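Local structure of 3-carboxy-cis,cis-muconate cycloisomerase (1RE5) at residues T296-P299 / G300-T304; P328-C331 / C332-G336. The protein belongs to the largely helical, four-subunit enzymes of the fumarase/aspartase superfamily. All coordinates share one frame; numbering follows the deposited sequence.

Interaction 1 of 2, residues T296-P299 / G300-T304; sequences TRVP and GLLST
Gly300 O and Pro299 O both hold Ser303, one turn further along helix 286-307. Ser303 OG donates to Gly300 O at 2.8 Å. The same oxygen also takes the backbone bond from Thr304 N, at 3.2 Å. Both donors reach it from the same face of the carbonyl plane, and the hydroxyl stands 31° out of that plane. Ser303 N meanwhile gives its hydrogen to Pro299 O at 3.0 Å. The serine can turn back in this way because its OG lies between the backbone N and the carbonyl carbon (chi1 62°). The bond one residue earlier runs from Leu302 N to Val298 O, at 2.8 Å.

Side chains four residues apart also meet. Val298 CG1 sits anti to the backbone N (chi1 175°) and meets Leu302 CD1 at 3.6 Å. Leu301 folds back over the preceding turn, with its CG 3.8 Å from Arg297 O. Its CD1 approaches the Arg297 guanidinium obliquely, 4.4 Å from NH1.

Pro299 has no N-H to give to the turn before it, and the helix kinks there. Other subunits close round the turn. Leu301 packs on Leu301 of the second subunit, and Pro299 and Leu302 pack on Phe306 of the third. Ser303 meets Ser303 of the third subunit, and its OG makes a weak hydrogen bond to a bound 2,3-dihydroxy-1,4-dithiobutane. The arrangement is a proline-kinked alpha-helix with a serine hydroxyl bonded back to the preceding turn, buried among subunits as in the central helical bundle of this superfamily.

Interaction 2 of 2, residues P328-C331 / C332-G336; sequences PDIC and CLVSG
The flat groups in contact between Asp329 and Leu333, and between Cys331 and Ser335, are the peptide units. Leu333 N reaches Asp329 O at 2.9 Å, tilted 20° from the carbonyl plane. Ser335 N bonds to Cys331 O at 2.9 Å and is tilted a little further. Cys332 N meets Pro328 O at 2.9 Å and Val334 N meets Ile330 O at 3.0 Å, each closer to the line of its carbonyl. Four successive alpha-helical bonds thus join the two segments.

Side chains lie over the same carbonyls. Leu333 CD2 turns back to 3.6 Å from Asp329 O. Val334 has CG1 anti to the backbone N (chi1 176°), which sets CG2 beside that N and over the turn before. There CG2 faces Ile330 O, and it makes a loose apolar contact with Ile330 CG2 at 4.4 Å. Ser335 OG folds back over the helix (chi1 76°) and donates to Cys332 O at 2.7 Å. That oxygen also accepts from Gly336 N at 3.0 Å. Ser335 OG has a further hydrogen-bond partner in Ala12 N, so the hydroxyl takes part in two hydrogen bonds and ties the helix to the chain near its start.

Pro328 marks a kink, since its N cannot bond to the turn before. Asp329 packs on Asp329 of the second subunit. Helix 319-347 is enclosed on several sides. Ile330 packs on Leu240 of helix 231-257, where Cys331 also touches Phe236. Cys332 meets Arg16 and Ser335 meets Met15 of helix 13-18.

Interactions 1 and 2 are short pieces of two helices that follow each other in the chain, 286-307 and 319-347. Their centres lie 11 Å apart, and their side chains pack against each other. Leu302 CD1 meets Ile330 CD1 at 3.5 Å. Leu301 CD1 meets Leu333 CD2, also at 3.5 Å, while Arg297 NH2 lies 3.9 Å from the same Leu333 CD2. Leucines and isoleucine thus fill the seam, with the arginine at one end of it. Both pieces carry a proline kink and a serine bonded back to a carbonyl. The bound 2,3-dihydroxy-1,4-dithiobutane lies by interaction 1, about 3 Å from the Ser303 side chain.

Interaction 1 of 2, residues T296-P299 / G300-T304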
ATOM      1  N   THR D 296       7.369   5.330  -7.106  1.00 14.69           N
ATOM      2  CA  THR D 296       6.710   4.030  -7.161  1.00 15.37           C
ATOM      3  C   THR D 296       6.899   3.249  -5.860  1.00 16.95           C
ATOM      4  O   THR D 296       5.991   2.562  -5.412  1.00 18.97           O
ATOM      5  CB  THR D 296       7.269   3.181  -8.305  1.00 15.39           C
ATOM      6  OG1 THR D 296       7.199   3.923  -9.525  1.00 14.54           O
ATOM      7  CG2 THR D 296       6.477   1.896  -8.445  1.00 14.49           C
ATOM      8  N   ARG D 297       8.078   3.373  -5.252  1.00 18.04           N
ATOM      9  CA  ARG D 297       8.414   2.667  -4.018  1.00 17.76           C
ATOM     10  C   ARG D 297       7.888   3.273  -2.733  1.00 17.62           C
ATOM     11  O   ARG D 297       7.433   2.559  -1.847  1.00 19.07           O
ATOM     12  CB  ARG D 297       9.932   2.560  -3.876  1.00 18.70           C
ATOM     13  CG  ARG D 297      10.603   1.724  -4.932  1.00 21.69           C
ATOM     14  CD  ARG D 297      11.042   0.443  -4.326  1.00 23.63           C
ATOM     15  NE  ARG D 297      12.250   0.608  -3.533  1.00 25.18           N
ATOM     16  CZ  ARG D 297      12.419   0.082  -2.322  1.00 26.69           C
ATOM     17  NH1 ARG D 297      11.440  -0.631  -1.749  1.00 20.99           N
ATOM     18  NH2 ARG D 297      13.591   0.229  -1.709  1.00 26.52           N
ATOM     19  N   VAL D 298       7.974   4.590  -2.626  1.00 17.78           N
ATOM     20  CA  VAL D 298       7.581   5.285  -1.412  1.00 16.96           C
ATOM     21  C   VAL D 298       6.155   5.082  -0.918  1.00 17.61           C
ATOM     22  O   VAL D 298       5.958   4.877   0.278  1.00 19.08           O
ATOM     23  CB  VAL D 298       7.892   6.810  -1.542  1.00 17.48           C
ATOM     24  CG1 VAL D 298       7.367   7.580  -0.338  1.00 15.31           C
ATOM     25  CG2 VAL D 298       9.400   7.018  -1.676  1.00 14.97           C
ATOM     26  N   PRO D 299       5.142   5.113  -1.814  1.00 17.35           N
ATOM     27  CA  PRO D 299       3.763   4.923  -1.317  1.00 16.10           C
ATOM     28  C   PRO D 299       3.589   3.686  -0.417  1.00 16.05           C
ATOM     29  O   PRO D 299       2.917   3.734   0.615  1.00 17.40           O
ATOM     30  CB  PRO D 299       2.924   4.848  -2.598  1.00 14.04           C
ATOM     31  CG  PRO D 299       3.726   5.646  -3.592  1.00 16.48           C
ATOM     32  CD  PRO D 299       5.167   5.239  -3.286  1.00 16.97           C
ATOM     33  N   GLY D 300       4.200   2.578  -0.802  1.00 16.32           N
ATOM     34  CA  GLY D 300       4.098   1.380   0.008  1.00 16.94           C
ATOM     35  C   GLY D 300       4.790   1.533   1.356  1.00 16.95           C
ATOM     36  O   GLY D 300       4.266   1.091   2.389  1.00 16.95           O
ATOM     37  N   LEU D 301       5.966   2.154   1.361  1.00 15.93           N
ATOM     38  CA  LEU D 301       6.694   2.347   2.608  1.00 17.91           C
ATOM     39  C   LEU D 301       5.927   3.282   3.528  1.00 18.22           C
ATOM     40  O   LEU D 301       5.923   3.113   4.747  1.00 19.51           O
ATOM     41  CB  LEU D 301       8.094   2.895   2.335  1.00 16.74           C
ATOM     42  CG  LEU D 301       8.923   1.884   1.553  1.00 15.65           C
ATOM     43  CD1 LEU D 301      10.242   2.494   1.140  1.00 14.18           C
ATOM     44  CD2 LEU D 301       9.110   0.638   2.423  1.00 14.66           C
ATOM     45  N   LEU D 302       5.259   4.259   2.939  1.00 18.74           N
ATOM     46  CA  LEU D 302       4.470   5.201   3.711  1.00 20.60           C
ATOM     47  C   LEU D 302       3.264   4.546   4.370  1.00 20.24           C
ATOM     48  O   LEU D 302       2.938   4.835   5.533  1.00 17.97           O
ATOM     49  CB  LEU D 302       3.951   6.293   2.808  1.00 23.79           C
ATOM     50  CG  LEU D 302       4.504   7.624   3.222  1.00 27.64           C
ATOM     51  CD1 LEU D 302       5.996   7.621   2.948  1.00 28.81           C
ATOM     52  CD2 LEU D 302       3.781   8.718   2.453  1.00 31.38           C
ATOM     53  N   SER D 303       2.580   3.687   3.613  1.00 19.21           N
ATOM     54  CA  SER D 303       1.396   3.046   4.153  1.00 18.56           C
ATOM     55  C   SER D 303       1.793   2.162   5.311  1.00 18.21           C
ATOM     56  O   SER D 303       0.993   1.953   6.222  1.00 18.67           O
ATOM     57  CB  SER D 303       0.650   2.264   3.072  1.00 17.39           C
ATOM     58  OG  SER D 303       1.445   1.229   2.545  1.00 18.91           O
ATOM     59  N   THR D 304       3.033   1.675   5.308  1.00 17.54           N
ATOM     60  CA  THR D 304       3.481   0.839   6.421  1.00 17.83           C
ATOM     61  C   THR D 304       3.468   1.657   7.710  1.00 18.00           C
ATOM     62  O   THR D 304       2.986   1.197   8.747  1.00 18.45           O
ATOM     63  CB  THR D 304       4.902   0.274   6.211  1.00 17.96           C
ATOM     64  OG1 THR D 304       4.891  -0.684   5.141  1.00 20.80           O
ATOM     65  CG2 THR D 304       5.384  -0.424   7.482  1.00 16.19           C
TER

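Interaction 2 of 2, residues P328-C331 / C332-G336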
ATOM      1  N   PRO D 328      13.836   5.051   7.706  1.00 21.00           N
ATOM      2  CA  PRO D 328      15.110   5.381   7.064  1.00 20.93           C
ATOM      3  C   PRO D 328      15.047   5.131   5.555  1.00 20.73           C
ATOM      4  O   PRO D 328      15.531   5.938   4.763  1.00 22.04           O
ATOM      5  CB  PRO D 328      16.102   4.471   7.784  1.00 19.96           C
ATOM      6  CG  PRO D 328      15.510   4.380   9.158  1.00 20.72           C
ATOM      7  CD  PRO D 328      14.049   4.152   8.852  1.00 20.77           C
ATOM      8  N   ASP D 329      14.443   4.027   5.147  1.00 21.30           N
ATOM      9  CA  ASP D 329      14.352   3.752   3.720  1.00 24.17           C
ATOM     10  C   ASP D 329      13.699   4.902   2.975  1.00 22.90           C
ATOM     11  O   ASP D 329      14.156   5.292   1.902  1.00 22.88           O
ATOM     12  CB  ASP D 329      13.556   2.471   3.453  1.00 28.30           C
ATOM     13  CG  ASP D 329      14.407   1.230   3.560  1.00 33.52           C
ATOM     14  OD1 ASP D 329      13.884   0.126   3.261  1.00 37.12           O
ATOM     15  OD2 ASP D 329      15.600   1.362   3.947  1.00 36.59           O
ATOM     16  N   ILE D 330      12.620   5.436   3.539  1.00 21.80           N
ATOM     17  CA  ILE D 330      11.913   6.539   2.905  1.00 20.77           C
ATOM     18  C   ILE D 330      12.849   7.732   2.721  1.00 20.89           C
ATOM     19  O   ILE D 330      12.946   8.285   1.631  1.00 19.86           O
ATOM     20  CB  ILE D 330      10.687   6.957   3.736  1.00 19.69           C
ATOM     21  CG1 ILE D 330       9.680   5.809   3.788  1.00 17.95           C
ATOM     22  CG2 ILE D 330      10.042   8.186   3.120  1.00 21.21           C
ATOM     23  CD1 ILE D 330       8.523   6.037   4.723  1.00 16.04           C
ATOM     24  N   CYS D 331      13.546   8.111   3.789  1.00 21.72           N
ATOM     25  CA  CYS D 331      14.481   9.228   3.742  1.00 20.59           C
ATOM     26  C   CYS D 331      15.562   9.034   2.685  1.00 20.96           C
ATOM     27  O   CYS D 331      15.898   9.966   1.941  1.00 20.45           O
ATOM     28  CB  CYS D 331      15.131   9.415   5.110  1.00 19.44           C
ATOM     29  SG  CYS D 331      14.006  10.102   6.335  1.00 20.44           S
ATOM     30  N   CYS D 332      16.116   7.830   2.614  1.00 20.77           N
ATOM     31  CA  CYS D 332      17.167   7.569   1.641  1.00 21.75           C
ATOM     32  C   CYS D 332      16.643   7.627   0.215  1.00 22.23           C
ATOM     33  O   CYS D 332      17.267   8.222  -0.663  1.00 24.10           O
ATOM     34  CB  CYS D 332      17.816   6.213   1.921  1.00 22.00           C
ATOM     35  SG  CYS D 332      18.668   6.203   3.501  1.00 19.87           S
ATOM     36  N   LEU D 333      15.487   7.011  -0.006  1.00 23.45           N
ATOM     37  CA  LEU D 333      14.852   6.985  -1.321  1.00 22.72           C
ATOM     38  C   LEU D 333      14.624   8.399  -1.840  1.00 21.90           C
ATOM     39  O   LEU D 333      14.919   8.711  -2.999  1.00 22.72           O
ATOM     40  CB  LEU D 333      13.514   6.246  -1.231  1.00 23.90           C
ATOM     41  CG  LEU D 333      13.299   4.923  -1.987  1.00 24.99           C
ATOM     42  CD1 LEU D 333      14.617   4.343  -2.491  1.00 25.17           C
ATOM     43  CD2 LEU D 333      12.596   3.945  -1.052  1.00 24.37           C
ATOM     44  N   VAL D 334      14.096   9.253  -0.975  1.00 19.97           N
ATOM     45  CA  VAL D 334      13.831  10.623  -1.346  1.00 20.10           C
ATOM     46  C   VAL D 334      15.130  11.411  -1.561  1.00 21.73           C
ATOM     47  O   VAL D 334      15.221  12.219  -2.494  1.00 22.13           O
ATOM     48  CB  VAL D 334      12.959  11.301  -0.276  1.00 19.83           C
ATOM     49  CG1 VAL D 334      12.762  12.767  -0.604  1.00 19.28           C
ATOM     50  CG2 VAL D 334      11.604  10.597  -0.200  1.00 19.67           C
ATOM     51  N   SER D 335      16.137  11.176  -0.719  1.00 21.16           N
ATOM     52  CA  SER D 335      17.408  11.888  -0.853  1.00 20.03           C
ATOM     53  C   SER D 335      18.019  11.572  -2.210  1.00 20.51           C
ATOM     54  O   SER D 335      18.626  12.425  -2.849  1.00 21.78           O
ATOM     55  CB  SER D 335      18.375  11.485   0.257  1.00 20.11           C
ATOM     56  OG  SER D 335      18.929  10.208  -0.006  1.00 22.65           O
ATOM     57  N   GLY D 336      17.848  10.337  -2.658  1.00 21.32           N
ATOM     58  CA  GLY D 336      18.378   9.961  -3.953  1.00 20.95           C
ATOM     59  C   GLY D 336      17.623  10.639  -5.081  1.00 22.65           C
ATOM     60  O   GLY D 336      18.213  10.972  -6.113  1.00 23.68           O
TER